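Local structure of RNA-binding protein HI_1333 (Haemophilus influenzae, 1JO0) at residues A[19-24]-A[38-43]; A[72-77]-A[82-87]. The protein probably binds RNA and belongs to the CRS1/YhbY (CRM) family of small domains. One frame throughout, in Å; residues are numbered along the deposited sequence.

How the interactions relate
Interactions 1 and 2 serve the same mixed beta sheet, and their centres lie about 11 Å apart. Interaction 1 packs helix 31-44 against strand 22-24, at one edge of the sheet. Interaction 2 is the hairpin of strands 73-78 and 81-85, whose first strand is outermost at the other side. Segment 38-43 meets Arg86 and Ala72, which lie just outside the two strands of the hairpin. Glu38 OE2 forms a salt bridge with Arg86 NH2 at 3.0 Å. Arg86 NH1 also bonds to Thr70 O, at the end of helix 56-70. Leu41 CD1 packs on Ala72 CB at 4.0 Å. A glycerol, probably from the crystallisation liquor, lies about 3 Å from the side chain of Gln74.

Interaction 1: residues A[19-24]-A[38-43]; sequences NPVVML and ENALNH
Ala40 presses its CB methyl against the CG2 methyls of two consecutive valines, Val21 and Val22. The closer approach is Val21 CG2 to Ala40 CB, at 3.8 Å. Val22 CG2 reaches the same Ala40 CB at 4.2 Å. The two valine methyls are themselves 4.4 Å apart, Val21 CG2 to Val22 CG2, so the three carbons form a compact triangle. Successive residues of a regular strand point to opposite faces, yet both valines direct their CB toward the helix. The bent backbone at Val21, with a psi of -8° that is far from extended, is consistent with this. Val21 places CG2 between its backbone N and carbonyl carbon (chi1 -67°), which turns that methyl to the helix. The contact is purely apolar and small, with 75 Å² buried in all. Ala40 has just a methyl group here, and Val21 CA and Ala40 CA are 7.0 Å apart. Ala40 and Val22 are buried, while Val21 sits at the exposed margin. Helix 31-44 is the crossover of a beta-alpha-beta unit between the parallel strands 22-24 and 46-51. Val22 also packs on Val33, Glu36 and Ile37 of the helix, and Val21 on Ile47 of strand 46-51. Backbone bonds from Val21 to Lys48 and from Val22 to Lys50 join this edge to strand 46-51.

Interaction 2: residues A[72-77]-A[82-87]; sequences AAQVQT and LVLYRP
Val83 holds CG1 anti to its backbone N (chi1 -177°), which sets CG1 3.7 Å from Val75 CB. The chi1 of Val75 (173°) turns its CG2 to Tyr85 CB, 3.8 Å away. The two valine side chains cross at a slant. The strands form an antiparallel hairpin ladder with a classic beta bulge, in which Val75 and Gln76 both face Val83. Val83 O accepts from Val75 N at 2.8 Å and weakly from Gln76 N at 3.5 Å. Val83 N returns a nearly straight bond to Gln76 O at 2.8 Å. On the Ala73 side of the bulge, Ala73 and Tyr85 exchange two backbone bonds, Tyr85 N to Ala73 O being 3.0 Å. Ala73 O also receives a CA-H contact from Leu84 CA at 3.2 Å. The extra residue shifts the register by one and brings Gln76 onto the face of Ala73, Val83 and Tyr85. On the other face Thr77 and Leu82 lie side by side, Thr77 CG2 to Leu82 CD2 at 4.0 Å. Helix 5-15 covers the first face, where Leu11 touches Val75 and Tyr85. Helix 56-70 packs on the other, with Ile63 against Gln74 and Leu82. Strand 81-85 also pairs with strand 46-51, through Leu82 with Val49 and Leu84 with Ile47, so it runs inside the sheet while 73-78 forms an edge.

Interaction 1: residues A[19-24]-A[38-43]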
ATOM      1  N   ASN A  19       8.607   8.041  -0.181  1.00 18.50           N
ATOM      2  CA  ASN A  19       9.188   7.250   0.875  1.00 18.17           C
ATOM      3  C   ASN A  19       8.112   6.433   1.587  1.00 18.15           C
ATOM      4  O   ASN A  19       6.959   6.859   1.628  1.00 18.26           O
ATOM      5  CB  ASN A  19       9.825   8.125   1.950  1.00 20.04           C
ATOM      6  CG  ASN A  19      11.054   8.815   1.403  1.00 19.56           C
ATOM      7  OD1 ASN A  19      11.860   8.217   0.671  1.00 24.44           O
ATOM      8  ND2 ASN A  19      11.133  10.059   1.759  1.00 23.51           N
ATOM      9  N   PRO A  20       8.447   5.328   2.203  1.00 18.53           N
ATOM     10  CA  PRO A  20       7.467   4.631   3.046  1.00 19.08           C
ATOM     11  C   PRO A  20       6.875   5.543   4.129  1.00 18.47           C
ATOM     12  O   PRO A  20       7.595   6.297   4.759  1.00 21.50           O
ATOM     13  CB  PRO A  20       8.313   3.529   3.681  1.00 21.82           C
ATOM     14  CG  PRO A  20       9.465   3.311   2.798  1.00 22.37           C
ATOM     15  CD  PRO A  20       9.763   4.643   2.174  1.00 19.79           C
ATOM     16  N   VAL A  21       5.576   5.486   4.353  1.00 18.17           N
ATOM     17  CA  VAL A  21       4.879   6.174   5.430  1.00 19.36           C
ATOM     18  C   VAL A  21       4.442   5.240   6.566  1.00 19.55           C
ATOM     19  O   VAL A  21       3.955   5.759   7.571  1.00 23.22           O
ATOM     20  CB  VAL A  21       3.694   6.990   4.856  1.00 21.20           C
ATOM     21  CG1 VAL A  21       4.229   8.134   3.989  1.00 24.17           C
ATOM     22  CG2 VAL A  21       2.709   6.164   4.038  1.00 20.60           C
ATOM     23  N   VAL A  22       4.583   3.929   6.418  1.00 18.68           N
ATOM     24  CA  VAL A  22       4.318   2.969   7.477  1.00 18.91           C
ATOM     25  C   VAL A  22       5.433   1.934   7.430  1.00 19.65           C
ATOM     26  O   VAL A  22       5.828   1.509   6.341  1.00 20.39           O
ATOM     27  CB  VAL A  22       2.948   2.276   7.324  1.00 18.80           C
ATOM     28  CG1 VAL A  22       2.688   1.263   8.437  1.00 19.40           C
ATOM     29  CG2 VAL A  22       1.836   3.324   7.262  1.00 21.00           C
ATOM     30  N   MET A  23       5.859   1.538   8.607  1.00 21.87           N
ATOM     31  CA  MET A  23       6.860   0.480   8.677  1.00 24.72           C
ATOM     32  C   MET A  23       6.310  -0.564   9.639  1.00 24.05           C
ATOM     33  O   MET A  23       5.852  -0.221  10.720  1.00 30.09           O
ATOM     34  CB  MET A  23       8.233   1.028   9.058  0.53 31.87           C
ATOM     35  CG  MET A  23       8.802   2.050   8.067  0.53 33.65           C
ATOM     36  SD  MET A  23      10.575   2.336   8.105  0.53 68.21           S
ATOM     37  CE  MET A  23      11.110   1.208   9.386  0.53 64.36           C
ATOM     38  N   LEU A  24       6.393  -1.808   9.175  1.00 23.91           N
ATOM     39  CA  LEU A  24       6.186  -2.945  10.037  1.00 27.67           C
ATOM     40  C   LEU A  24       7.499  -3.498  10.587  1.00 32.29           C
ATOM     41  O   LEU A  24       8.517  -3.502   9.905  1.00 43.95           O
ATOM     42  CB  LEU A  24       5.601  -4.179   9.357  1.00 29.05           C
ATOM     43  CG  LEU A  24       4.069  -4.076   9.235  1.00 29.26           C
ATOM     44  CD1 LEU A  24       3.747  -2.920   8.309  1.00 27.57           C
ATOM     45  CD2 LEU A  24       3.497  -5.396   8.756  1.00 37.96           C
ATOM     46  N   GLU A  38      -4.517   2.602   7.479  1.00 18.30           N
ATOM     47  CA  GLU A  38      -5.773   3.290   7.156  1.00 18.64           C
ATOM     48  C   GLU A  38      -5.617   4.804   7.097  1.00 18.71           C
ATOM     49  O   GLU A  38      -6.104   5.446   6.199  1.00 19.17           O
ATOM     50  CB  GLU A  38      -6.811   3.005   8.233  1.00 20.37           C
ATOM     51  CG  GLU A  38      -7.572   1.765   7.982  1.00 26.49           C
ATOM     52  CD  GLU A  38      -8.543   1.845   6.797  1.00 28.51           C
ATOM     53  OE1 GLU A  38      -8.767   0.780   6.216  1.00 28.99           O
ATOM     54  OE2 GLU A  38      -9.090   2.906   6.448  1.00 27.12           O
ATOM     55  N   ASN A  39      -4.924   5.356   8.086  1.00 18.74           N
ATOM     56  CA  ASN A  39      -4.689   6.777   8.172  1.00 19.40           C
ATOM     57  C   ASN A  39      -3.963   7.239   6.923  1.00 18.86           C
ATOM     58  O   ASN A  39      -4.248   8.255   6.306  1.00 19.78           O
ATOM     59  CB  ASN A  39      -3.917   7.095   9.440  1.00 22.08           C
ATOM     60  CG  ASN A  39      -3.663   8.584   9.578  1.00 22.10           C
ATOM     61  OD1 ASN A  39      -4.580   9.408   9.626  1.00 23.38           O
ATOM     62  ND2 ASN A  39      -2.395   8.937   9.662  1.00 27.57           N
ATOM     63  N   ALA A  40      -2.918   6.511   6.556  1.00 17.58           N
ATOM     64  CA  ALA A  40      -2.085   6.849   5.415  1.00 16.83           C
ATOM     65  C   ALA A  40      -2.854   6.778   4.103  1.00 15.31           C
ATOM     66  O   ALA A  40      -2.773   7.649   3.245  1.00 16.63           O
ATOM     67  CB  ALA A  40      -0.869   5.927   5.414  1.00 18.75           C
ATOM     68  N   LEU A  41      -3.662   5.742   3.906  1.00 15.12           N
ATOM     69  CA  LEU A  41      -4.535   5.650   2.763  1.00 14.93           C
ATOM     70  C   LEU A  41      -5.481   6.832   2.692  1.00 16.42           C
ATOM     71  O   LEU A  41      -5.696   7.422   1.632  1.00 16.53           O
ATOM     72  CB  LEU A  41      -5.337   4.364   2.732  1.00 15.31           C
ATOM     73  CG  LEU A  41      -4.562   3.080   2.446  1.00 14.50           C
ATOM     74  CD1 LEU A  41      -5.454   1.863   2.733  1.00 17.42           C
ATOM     75  CD2 LEU A  41      -4.026   3.006   1.034  1.00 15.33           C
ATOM     76  N   ASN A  42      -6.076   7.190   3.812  1.00 17.18           N
ATOM     77  CA  ASN A  42      -7.016   8.291   3.870  1.00 17.51           C
ATOM     78  C   ASN A  42      -6.397   9.607   3.431  1.00 18.31           C
ATOM     79  O   ASN A  42      -7.017  10.318   2.633  1.00 22.17           O
ATOM     80  CB  ASN A  42      -7.581   8.457   5.273  0.65 19.10           C
ATOM     81  CG  ASN A  42      -8.683   7.439   5.516  0.65 19.49           C
ATOM     82  OD1 ASN A  42      -9.232   6.863   4.575  0.65 22.17           O
ATOM     83  ND2 ASN A  42      -8.895   7.319   6.809  0.65 23.20           N
ATOM     84  N   HIS A  43      -5.201   9.909   3.976  1.00 17.71           N
ATOM     85  CA  HIS A  43      -4.597  11.192   3.631  1.00 18.19           C
ATOM     86  C   HIS A  43      -3.918  11.173   2.274  1.00 18.11           C
ATOM     87  O   HIS A  43      -3.949  12.178   1.562  1.00 18.69           O
ATOM     88  CB  HIS A  43      -3.579  11.622   4.687  1.00 21.01           C
ATOM     89  CG  HIS A  43      -4.281  11.994   5.970  1.00 26.87           C
ATOM     90  ND1 HIS A  43      -5.071  13.093   6.053  1.00 30.91           N
ATOM     91  CD2 HIS A  43      -4.361  11.351   7.151  1.00 27.97           C
ATOM     92  CE1 HIS A  43      -5.584  13.171   7.262  1.00 33.65           C
ATOM     93  NE2 HIS A  43      -5.167  12.118   7.962  1.00 28.98           N
TER

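Interaction 2: residues A[72-77]-A[82-87]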
ATOM      1  N   ALA A  72      -7.616  -1.721  -0.300  1.00 17.72           N
ATOM      2  CA  ALA A  72      -6.662  -1.107  -1.190  1.00 16.95           C
ATOM      3  C   ALA A  72      -6.253  -2.066  -2.304  1.00 16.88           C
ATOM      4  O   ALA A  72      -6.285  -3.297  -2.118  1.00 18.92           O
ATOM      5  CB  ALA A  72      -5.426  -0.632  -0.434  1.00 17.28           C
ATOM      6  N   ALA A  73      -5.862  -1.492  -3.421  1.00 16.01           N
ATOM      7  CA  ALA A  73      -5.227  -2.174  -4.515  1.00 16.86           C
ATOM      8  C   ALA A  73      -3.734  -2.338  -4.287  1.00 16.00           C
ATOM      9  O   ALA A  73      -3.058  -1.412  -3.870  1.00 16.52           O
ATOM     10  CB  ALA A  73      -5.427  -1.448  -5.848  1.00 20.86           C
ATOM     11  N   GLN A  74      -3.205  -3.502  -4.659  1.00 18.18           N
ATOM     12  CA  GLN A  74      -1.759  -3.695  -4.747  1.00 17.92           C
ATOM     13  C   GLN A  74      -1.252  -3.109  -6.043  1.00 19.86           C
ATOM     14  O   GLN A  74      -1.663  -3.508  -7.137  1.00 27.63           O
ATOM     15  CB  GLN A  74      -1.478  -5.178  -4.746  1.00 21.33           C
ATOM     16  CG  GLN A  74      -2.022  -5.944  -3.587  1.00 27.51           C
ATOM     17  CD  GLN A  74      -2.004  -7.451  -3.753  1.00 31.76           C
ATOM     18  OE1 GLN A  74      -3.038  -8.153  -3.710  1.00 45.88           O
ATOM     19  NE2 GLN A  74      -0.776  -7.919  -3.938  1.00 29.71           N
ATOM     20  N   VAL A  75      -0.366  -2.134  -5.915  1.00 17.32           N
ATOM     21  CA  VAL A  75       0.258  -1.542  -7.063  1.00 18.06           C
ATOM     22  C   VAL A  75       1.559  -2.253  -7.428  1.00 18.34           C
ATOM     23  O   VAL A  75       1.765  -2.480  -8.617  1.00 22.10           O
ATOM     24  CB  VAL A  75       0.487  -0.046  -6.832  1.00 16.45           C
ATOM     25  CG1 VAL A  75       1.295   0.593  -7.951  1.00 21.03           C
ATOM     26  CG2 VAL A  75      -0.867   0.670  -6.608  1.00 18.73           C
ATOM     27  N   GLN A  76       2.386  -2.590  -6.455  1.00 18.47           N
ATOM     28  CA  GLN A  76       3.698  -3.157  -6.667  1.00 19.65           C
ATOM     29  C   GLN A  76       4.132  -3.807  -5.353  1.00 18.29           C
ATOM     30  O   GLN A  76       3.918  -3.248  -4.304  1.00 19.50           O
ATOM     31  CB  GLN A  76       4.716  -2.095  -7.058  1.00 21.35           C
ATOM     32  CG  GLN A  76       6.118  -2.547  -7.357  1.00 24.44           C
ATOM     33  CD  GLN A  76       7.027  -1.400  -7.781  1.00 24.41           C
ATOM     34  OE1 GLN A  76       6.881  -0.247  -7.351  1.00 30.07           O
ATOM     35  NE2 GLN A  76       7.954  -1.703  -8.660  1.00 36.25           N
ATOM     36  N   THR A  77       4.726  -4.958  -5.466  1.00 23.75           N
ATOM     37  CA  THR A  77       5.455  -5.590  -4.417  1.00 32.87           C
ATOM     38  C   THR A  77       6.898  -5.780  -4.908  1.00 33.87           C
ATOM     39  O   THR A  77       7.049  -6.448  -5.912  1.00 45.00           O
ATOM     40  CB  THR A  77       4.974  -7.041  -4.204  1.00 45.31           C
ATOM     41  OG1 THR A  77       3.570  -7.033  -3.990  1.00 55.70           O
ATOM     42  CG2 THR A  77       5.736  -7.624  -3.023  1.00 43.51           C
ATOM     43  N   LEU A  82       5.761  -2.605  -0.117  1.00 17.37           N
ATOM     44  CA  LEU A  82       4.430  -2.767  -0.671  1.00 17.91           C
ATOM     45  C   LEU A  82       3.864  -1.410  -1.073  1.00 16.01           C
ATOM     46  O   LEU A  82       3.741  -0.547  -0.216  1.00 18.95           O
ATOM     47  CB  LEU A  82       3.460  -3.327   0.357  0.53 19.91           C
ATOM     48  CG  LEU A  82       3.827  -4.605   1.120  0.53 18.29           C
ATOM     49  CD1 LEU A  82       2.669  -4.982   2.029  0.53 18.01           C
ATOM     50  CD2 LEU A  82       4.212  -5.692   0.148  0.53 22.83           C
ATOM     51  N   VAL A  83       3.476  -1.253  -2.321  1.00 15.42           N
ATOM     52  CA  VAL A  83       2.855  -0.024  -2.781  1.00 15.17           C
ATOM     53  C   VAL A  83       1.355  -0.294  -2.927  1.00 14.75           C
ATOM     54  O   VAL A  83       0.965  -1.277  -3.595  1.00 16.05           O
ATOM     55  CB  VAL A  83       3.444   0.420  -4.122  1.00 16.53           C
ATOM     56  CG1 VAL A  83       2.801   1.751  -4.519  1.00 17.23           C
ATOM     57  CG2 VAL A  83       4.983   0.543  -4.087  1.00 19.13           C
ATOM     58  N   LEU A  84       0.540   0.520  -2.292  1.00 14.56           N
ATOM     59  CA  LEU A  84      -0.901   0.317  -2.192  1.00 14.41           C
ATOM     60  C   LEU A  84      -1.647   1.586  -2.603  1.00 14.25           C
ATOM     61  O   LEU A  84      -1.101   2.687  -2.407  1.00 15.14           O
ATOM     62  CB  LEU A  84      -1.305  -0.060  -0.790  1.00 17.06           C
ATOM     63  CG  LEU A  84      -0.690  -1.303  -0.178  1.00 21.02           C
ATOM     64  CD1 LEU A  84      -0.825  -1.291   1.331  1.00 29.94           C
ATOM     65  CD2 LEU A  84      -1.372  -2.509  -0.759  1.00 28.50           C
ATOM     66  N   TYR A  85      -2.860   1.441  -3.083  1.00 14.82           N
ATOM     67  CA  TYR A  85      -3.667   2.593  -3.464  1.00 14.18           C
ATOM     68  C   TYR A  85      -5.124   2.398  -3.117  1.00 13.88           C
ATOM     69  O   TYR A  85      -5.684   1.338  -3.415  1.00 15.98           O
ATOM     70  CB  TYR A  85      -3.535   2.897  -4.955  1.00 14.89           C
ATOM     71  CG  TYR A  85      -4.464   3.966  -5.469  1.00 14.41           C
ATOM     72  CD1 TYR A  85      -4.155   5.325  -5.346  1.00 14.73           C
ATOM     73  CD2 TYR A  85      -5.666   3.661  -6.102  1.00 15.54           C
ATOM     74  CE1 TYR A  85      -5.028   6.293  -5.830  1.00 15.82           C
ATOM     75  CE2 TYR A  85      -6.519   4.621  -6.583  1.00 15.39           C
ATOM     76  CZ  TYR A  85      -6.204   5.939  -6.451  1.00 15.75           C
ATOM     77  OH  TYR A  85      -7.045   6.902  -6.936  1.00 17.96           O
ATOM     78  N   ARG A  86      -5.746   3.426  -2.534  1.00 14.31           N
ATOM     79  CA  ARG A  86      -7.196   3.405  -2.392  1.00 14.64           C
ATOM     80  C   ARG A  86      -7.734   4.818  -2.678  1.00 14.71           C
ATOM     81  O   ARG A  86      -7.164   5.756  -2.098  1.00 15.44           O
ATOM     82  CB  ARG A  86      -7.609   2.989  -1.001  1.00 15.01           C
ATOM     83  CG  ARG A  86      -9.089   2.710  -0.835  1.00 16.89           C
ATOM     84  CD  ARG A  86      -9.405   2.228   0.558  1.00 17.08           C
ATOM     85  NE  ARG A  86      -9.252   3.241   1.580  1.00 18.28           N
ATOM     86  CZ  ARG A  86      -9.158   3.015   2.884  1.00 17.90           C
ATOM     87  NH1 ARG A  86      -9.159   1.777   3.381  1.00 18.74           N
ATOM     88  NH2 ARG A  86      -9.042   4.072   3.686  1.00 21.05           N
ATOM     89  N   PRO A  87      -8.741   4.969  -3.510  1.00 15.33           N
ATOM     90  CA  PRO A  87      -9.216   6.318  -3.820  1.00 15.72           C
ATOM     91  C   PRO A  87      -9.941   6.940  -2.633  1.00 17.81           C
ATOM     92  O   PRO A  87     -10.573   6.253  -1.851  1.00 20.99           O
ATOM     93  CB  PRO A  87     -10.159   6.078  -5.005  1.00 18.11           C
ATOM     94  CG  PRO A  87     -10.665   4.684  -4.790  1.00 17.20           C
ATOM     95  CD  PRO A  87      -9.495   3.931  -4.219  1.00 16.66           C
TER